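Local coordinates for glucose-6-phosphate acetyltransferase 1 (Arabidopsis thaliana, PDB 3T90), which catalyses acetyl transfer from acetyl-CoA to D-glucosamine 6-phosphate, giving N-acetyl-D-glucosamine 6-phosphate for UDP-GlcNAc biosynthesis, and works as a homodimer, at residues K103-E106 against F107-H111; N128-F131 against Y132-C135. One frame throughout, in Å; residues are numbered along the deposited sequence.

Contact 1 of 2, residues K103-E106 against F107-H111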
loop_
_atom_site.group_PDB
_atom_site.type_symbol
_atom_site.label_atom_id
_atom_site.label_comp_id
_atom_site.label_asym_id
_atom_site.label_seq_id
_atom_site.Cartn_x
_atom_site.Cartn_y
_atom_site.Cartn_z
ATOM N N LYS A 103 7.485 -13.605 -13.600
ATOM C CA LYS A 103 7.348 -14.709 -12.638
ATOM C C LYS A 103 7.105 -14.181 -11.206
ATOM O O LYS A 103 6.301 -14.747 -10.436
ATOM C CB LYS A 103 8.584 -15.675 -12.688
ATOM C CG LYS A 103 8.779 -16.433 -14.002
ATOM C CD LYS A 103 9.963 -17.408 -13.899
ATOM C CE LYS A 103 9.985 -18.309 -15.128
ATOM N NZ LYS A 103 8.585 -18.678 -15.573
ATOM N N VAL A 104 7.857 -13.138 -10.839
ATOM C CA VAL A 104 7.666 -12.522 -9.520
ATOM C C VAL A 104 6.268 -11.960 -9.388
ATOM O O VAL A 104 5.586 -12.260 -8.414
ATOM C CB VAL A 104 8.720 -11.467 -9.277
ATOM C CG1 VAL A 104 8.378 -10.656 -8.016
ATOM C CG2 VAL A 104 10.062 -12.145 -8.972
ATOM N N VAL A 105 5.829 -11.203 -10.401
ATOM C CA VAL A 105 4.532 -10.566 -10.271
ATOM C C VAL A 105 3.424 -11.599 -10.217
ATOM O O VAL A 105 2.457 -11.456 -9.444
ATOM C CB VAL A 105 4.318 -9.584 -11.440
ATOM C CG1 VAL A 105 2.891 -9.075 -11.520
ATOM C CG2 VAL A 105 5.297 -8.436 -11.318
ATOM N N GLU A 106 3.555 -12.642 -11.061
ATOM C CA GLU A 106 2.519 -13.654 -11.027
ATOM C C GLU A 106 2.485 -14.402 -9.721
ATOM O O GLU A 106 1.403 -14.741 -9.241
ATOM C CB GLU A 106 2.696 -14.660 -12.171
ATOM C CG GLU A 106 2.309 -14.000 -13.513
ATOM C CD GLU A 106 2.630 -14.906 -14.696
ATOM O OE1 GLU A 106 3.484 -15.802 -14.561
ATOM O OE2 GLU A 106 2.043 -14.722 -15.776
ATOM N N PHE A 107 3.651 -14.675 -9.123
ATOM C CA PHE A 107 3.655 -15.329 -7.806
ATOM C C PHE A 107 2.866 -14.491 -6.762
ATOM O O PHE A 107 2.082 -15.037 -5.973
ATOM C CB PHE A 107 5.124 -15.536 -7.402
ATOM C CG PHE A 107 5.364 -16.208 -6.068
ATOM C CD1 PHE A 107 5.799 -17.530 -6.018
ATOM C CD2 PHE A 107 5.294 -15.461 -4.863
ATOM C CE1 PHE A 107 6.131 -18.113 -4.799
ATOM C CE2 PHE A 107 5.609 -16.057 -3.607
ATOM C CZ PHE A 107 6.052 -17.353 -3.547
ATOM N N LEU A 108 3.141 -13.165 -6.751
ATOM C CA LEU A 108 2.429 -12.336 -5.811
ATOM C C LEU A 108 0.954 -12.190 -6.140
ATOM O O LEU A 108 0.169 -12.142 -5.179
ATOM C CB LEU A 108 3.112 -10.969 -5.836
ATOM C CG LEU A 108 4.617 -10.967 -5.501
ATOM C CD1 LEU A 108 5.285 -9.616 -5.809
ATOM C CD2 LEU A 108 4.812 -11.254 -3.999
ATOM N N MET A 109 0.597 -12.146 -7.418
ATOM C CA MET A 109 -0.849 -12.096 -7.753
ATOM C C MET A 109 -1.511 -13.394 -7.342
ATOM O O MET A 109 -2.607 -13.380 -6.750
ATOM C CB MET A 109 -0.996 -11.918 -9.239
ATOM C CG MET A 109 -0.625 -10.539 -9.695
ATOM S SD MET A 109 -0.730 -10.554 -11.538
ATOM C CE MET A 109 -0.756 -8.798 -11.627
ATOM N N ASP A 110 -0.821 -14.499 -7.554
ATOM C CA ASP A 110 -1.414 -15.801 -7.167
ATOM C C ASP A 110 -1.665 -15.856 -5.650
ATOM O O ASP A 110 -2.701 -16.271 -5.135
ATOM C CB ASP A 110 -0.441 -16.965 -7.535
ATOM C CG ASP A 110 -0.347 -17.251 -9.025
ATOM O OD1 ASP A 110 -1.202 -16.820 -9.817
ATOM O OD2 ASP A 110 0.678 -17.912 -9.363
ATOM N N HIS A 111 -0.719 -15.350 -4.852
ATOM C CA HIS A 111 -0.890 -15.297 -3.435
ATOM C C HIS A 111 -2.117 -14.413 -3.056
ATOM O O HIS A 111 -2.970 -14.811 -2.234
ATOM C CB HIS A 111 0.400 -14.671 -2.810
ATOM C CG HIS A 111 0.281 -14.593 -1.340
ATOM N ND1 HIS A 111 0.246 -15.718 -0.519
ATOM C CD2 HIS A 111 0.051 -13.522 -0.536
ATOM C CE1 HIS A 111 0.087 -15.316 0.733
ATOM N NE2 HIS A 111 -0.061 -14.002 0.748
#
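Val105 holds CG1 anti to the backbone N (chi1 169°), while Met109, one turn further along the same helix, has CG anti to the carbonyl carbon (chi1 -72°) and runs on extended to its methyl group. The two side chains therefore lie alongside each other and point the same way, with Val105 CG1 3.7 Å from Met109 CE and only slightly farther from the sulfur. Val104 and Leu108 repeat the pattern on a neighbouring line of the helix: the branch that touches is CG1 of Val104, 3.9 Å from CD1 of Leu108. Beneath both pairs run the i to i+4 bonds of an ordinary alpha helix. Met109 N reaches Val105 O at 2.8 Å, and Leu108 N meets Val104 O at 3.1 Å; Phe107 N bonds to Lys103 O and Asp110 N to Glu106 O. CG of Met109 also rests 3.2 Å from Val105 O, so the start of that side chain lies against the carbonyl that its own N-H engages.

All of this is the middle of helix 100-114, the crossover helix between strands 82-91 and 119-124 in the GNAT fold. Val104 packs on Ile56 and Ala66, Leu108 on Val70, and the Phe107 side chain on Val52, Cys54 and Ile7, which seats the helix on the sheet. Met109 faces elsewhere, touching Met137 of its own chain and Lys146 of the second subunit. Glu106 turns its carboxylate back along the helix to a salt bridge with Lys102, a residue that probably binds acetyl-CoA. Chemically, then, the helix is divided: valine, leucine and methionine give it buried apolar surfaces, while Glu106 may temper the charge of Lys102 beside the probable acetyl-CoA site.

Contact 2 of 2, residues N128-F131 against Y132-C135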
loop_
_atom_site.group_PDB
_atom_site.type_symbol
_atom_site.label_atom_id
_atom_site.label_comp_id
_atom_site.label_asym_id
_atom_site.label_seq_id
_atom_site.Cartn_x
_atom_site.Cartn_y
_atom_site.Cartn_z
ATOM N N ASN A 128 7.192 1.477 -18.058
ATOM C CA ASN A 128 6.933 0.073 -17.675
ATOM C C ASN A 128 5.442 -0.313 -17.717
ATOM O O ASN A 128 5.125 -1.452 -17.371
ATOM C CB ASN A 128 7.575 -0.186 -16.303
ATOM C CG ASN A 128 9.092 -0.206 -16.371
ATOM O OD1 ASN A 128 9.678 -0.781 -17.304
ATOM N ND2 ASN A 128 9.745 0.363 -15.365
ATOM N N LYS A 129 4.529 0.588 -18.134
ATOM C CA LYS A 129 3.125 0.288 -18.309
ATOM C C LYS A 129 2.977 -0.994 -19.142
ATOM O O LYS A 129 2.243 -1.888 -18.738
ATOM C CB LYS A 129 2.351 1.437 -18.979
ATOM C CG LYS A 129 0.855 1.178 -19.127
ATOM C CD LYS A 129 0.181 2.450 -19.757
ATOM C CE LYS A 129 0.080 2.157 -21.261
ATOM N NZ LYS A 129 0.003 3.225 -22.352
ATOM N N VAL A 130 3.668 -1.072 -20.292
ATOM C CA VAL A 130 3.385 -2.180 -21.182
ATOM C C VAL A 130 3.822 -3.514 -20.564
ATOM O O VAL A 130 3.144 -4.501 -20.782
ATOM C CB VAL A 130 4.042 -1.920 -22.595
ATOM C CG1 VAL A 130 3.933 -3.079 -23.494
ATOM C CG2 VAL A 130 3.329 -0.709 -23.274
ATOM N N PHE A 131 4.901 -3.540 -19.781
ATOM C CA PHE A 131 5.302 -4.716 -19.056
ATOM C C PHE A 131 4.181 -5.263 -18.180
ATOM O O PHE A 131 3.843 -6.444 -18.195
ATOM C CB PHE A 131 6.559 -4.471 -18.188
ATOM C CG PHE A 131 6.904 -5.642 -17.332
ATOM C CD1 PHE A 131 7.604 -6.761 -17.839
ATOM C CD2 PHE A 131 6.531 -5.650 -16.005
ATOM C CE1 PHE A 131 7.879 -7.825 -16.959
ATOM C CE2 PHE A 131 6.815 -6.741 -15.122
ATOM C CZ PHE A 131 7.471 -7.830 -15.658
ATOM N N TYR A 132 3.614 -4.373 -17.367
ATOM C CA TYR A 132 2.575 -4.806 -16.468
ATOM C C TYR A 132 1.277 -5.111 -17.183
ATOM O O TYR A 132 0.514 -5.927 -16.688
ATOM C CB TYR A 132 2.383 -3.779 -15.312
ATOM C CG TYR A 132 3.580 -3.785 -14.384
ATOM C CD1 TYR A 132 3.772 -4.880 -13.543
ATOM C CD2 TYR A 132 4.556 -2.794 -14.423
ATOM C CE1 TYR A 132 4.867 -4.931 -12.668
ATOM C CE2 TYR A 132 5.665 -2.850 -13.602
ATOM C CZ TYR A 132 5.804 -3.912 -12.730
ATOM O OH TYR A 132 6.898 -3.919 -11.865
ATOM N N GLU A 133 1.021 -4.466 -18.318
ATOM C CA GLU A 133 -0.147 -4.913 -19.119
ATOM C C GLU A 133 -0.019 -6.383 -19.539
ATOM O O GLU A 133 -1.047 -7.097 -19.630
ATOM C CB GLU A 133 -0.376 -3.995 -20.347
ATOM C CG GLU A 133 -0.791 -2.543 -19.955
ATOM C CD GLU A 133 -0.959 -1.602 -21.177
ATOM O OE1 GLU A 133 -0.183 -1.748 -22.148
ATOM O OE2 GLU A 133 -1.782 -0.708 -21.104
ATOM N N LYS A 134 1.213 -6.816 -19.768
ATOM C CA LYS A 134 1.465 -8.220 -20.105
ATOM C C LYS A 134 1.181 -9.174 -18.991
ATOM O O LYS A 134 1.019 -10.357 -19.263
ATOM C CB LYS A 134 2.888 -8.436 -20.616
ATOM C CG LYS A 134 3.049 -7.873 -22.023
ATOM C CD LYS A 134 1.742 -7.614 -22.753
ATOM C CE LYS A 134 1.947 -6.674 -23.918
ATOM N NZ LYS A 134 2.802 -5.495 -23.450
ATOM N N CYS A 135 1.056 -8.655 -17.748
ATOM C CA CYS A 135 0.739 -9.420 -16.502
ATOM C C CYS A 135 -0.732 -9.287 -16.208
ATOM O O CYS A 135 -1.179 -9.760 -15.138
ATOM C CB CYS A 135 1.558 -8.902 -15.314
ATOM S SG CYS A 135 3.376 -9.099 -15.497
#
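The short helix 129-133 of the GNAT fold, with the turn that follows it, holds Tyr132, Glu133 and Lys134, which by similarity help bind acetyl-CoA, and its central side-chain contact is a T-shaped aromatic pair. Phe131 presents its edge to the face of Tyr132: the ring centroids are 4.8 Å apart and the planes stand at 87°. Phe131 CD2 sits over the centre of the tyrosine ring, 3.5 Å above its plane, and the neighbouring CE2 lies over the same face, nearest Tyr132 CE1. The first torsions of these adjacent residues differ, Phe131 carrying CG anti to the backbone N (chi1 174°) and Tyr132 anti to the carbonyl carbon, which brings the edge of one ring over the face of the other. The tyrosine is buried, packed against Leu122 and Cys124 of strand 119-124 and Met144 of the second subunit, and its OH is hydrogen-bonded to a buffer molecule, a HEPES probably carried over from crystallisation.

The first turn is held by Tyr132 N to Asn128 O, 3.3 Å long, and by the shorter Glu133 N to Lys129 O. Further along, Lys134 N binds Val130 O at 3.2 Å and makes a weak bond to Phe131 O, so the Lys134 N-H is shared between two carbonyls, and Cys135 N follows with a bond to Tyr132 O. On the side turned to the second subunit, where Lys129 meets Ile142 and Glu133 meets Met144 of that chain, Lys129 bends at chi3 and passes obliquely across Glu133. What touches there is the aliphatic part of the lysine; the charged atoms, Lys129 NZ and Glu133 OE2, stay 4.5 Å apart, too far for a salt bridge. Cys135, next in sequence after Lys134, sets SG near the Phe131 ring in an oblique sulfur-aromatic contact, 4.6 Å from the ring centroid and 28° off its normal.

How the contacts relate
From the N terminus the chain lays down strands 5-9, 51-58, 63-74 and 82-91 before reaching helix 100-114, where contact 1 spans successive turns. It then returns through strand 119-124, one of the two outermost strands of the sheet within this chain, and enters helix 129-133, site of contact 2. Each contact is local and closes no long loop; they follow in series, neither nesting nor crossing, with centres about 14 Å apart. They nevertheless touch: Val105 CG2 lies 3.8 Å from Tyr132 CE1, and Met109 CE reaches Cys135 O. The crossover helix is thereby packed against the short helix and its following turn, beyond which strand 138-147 begins.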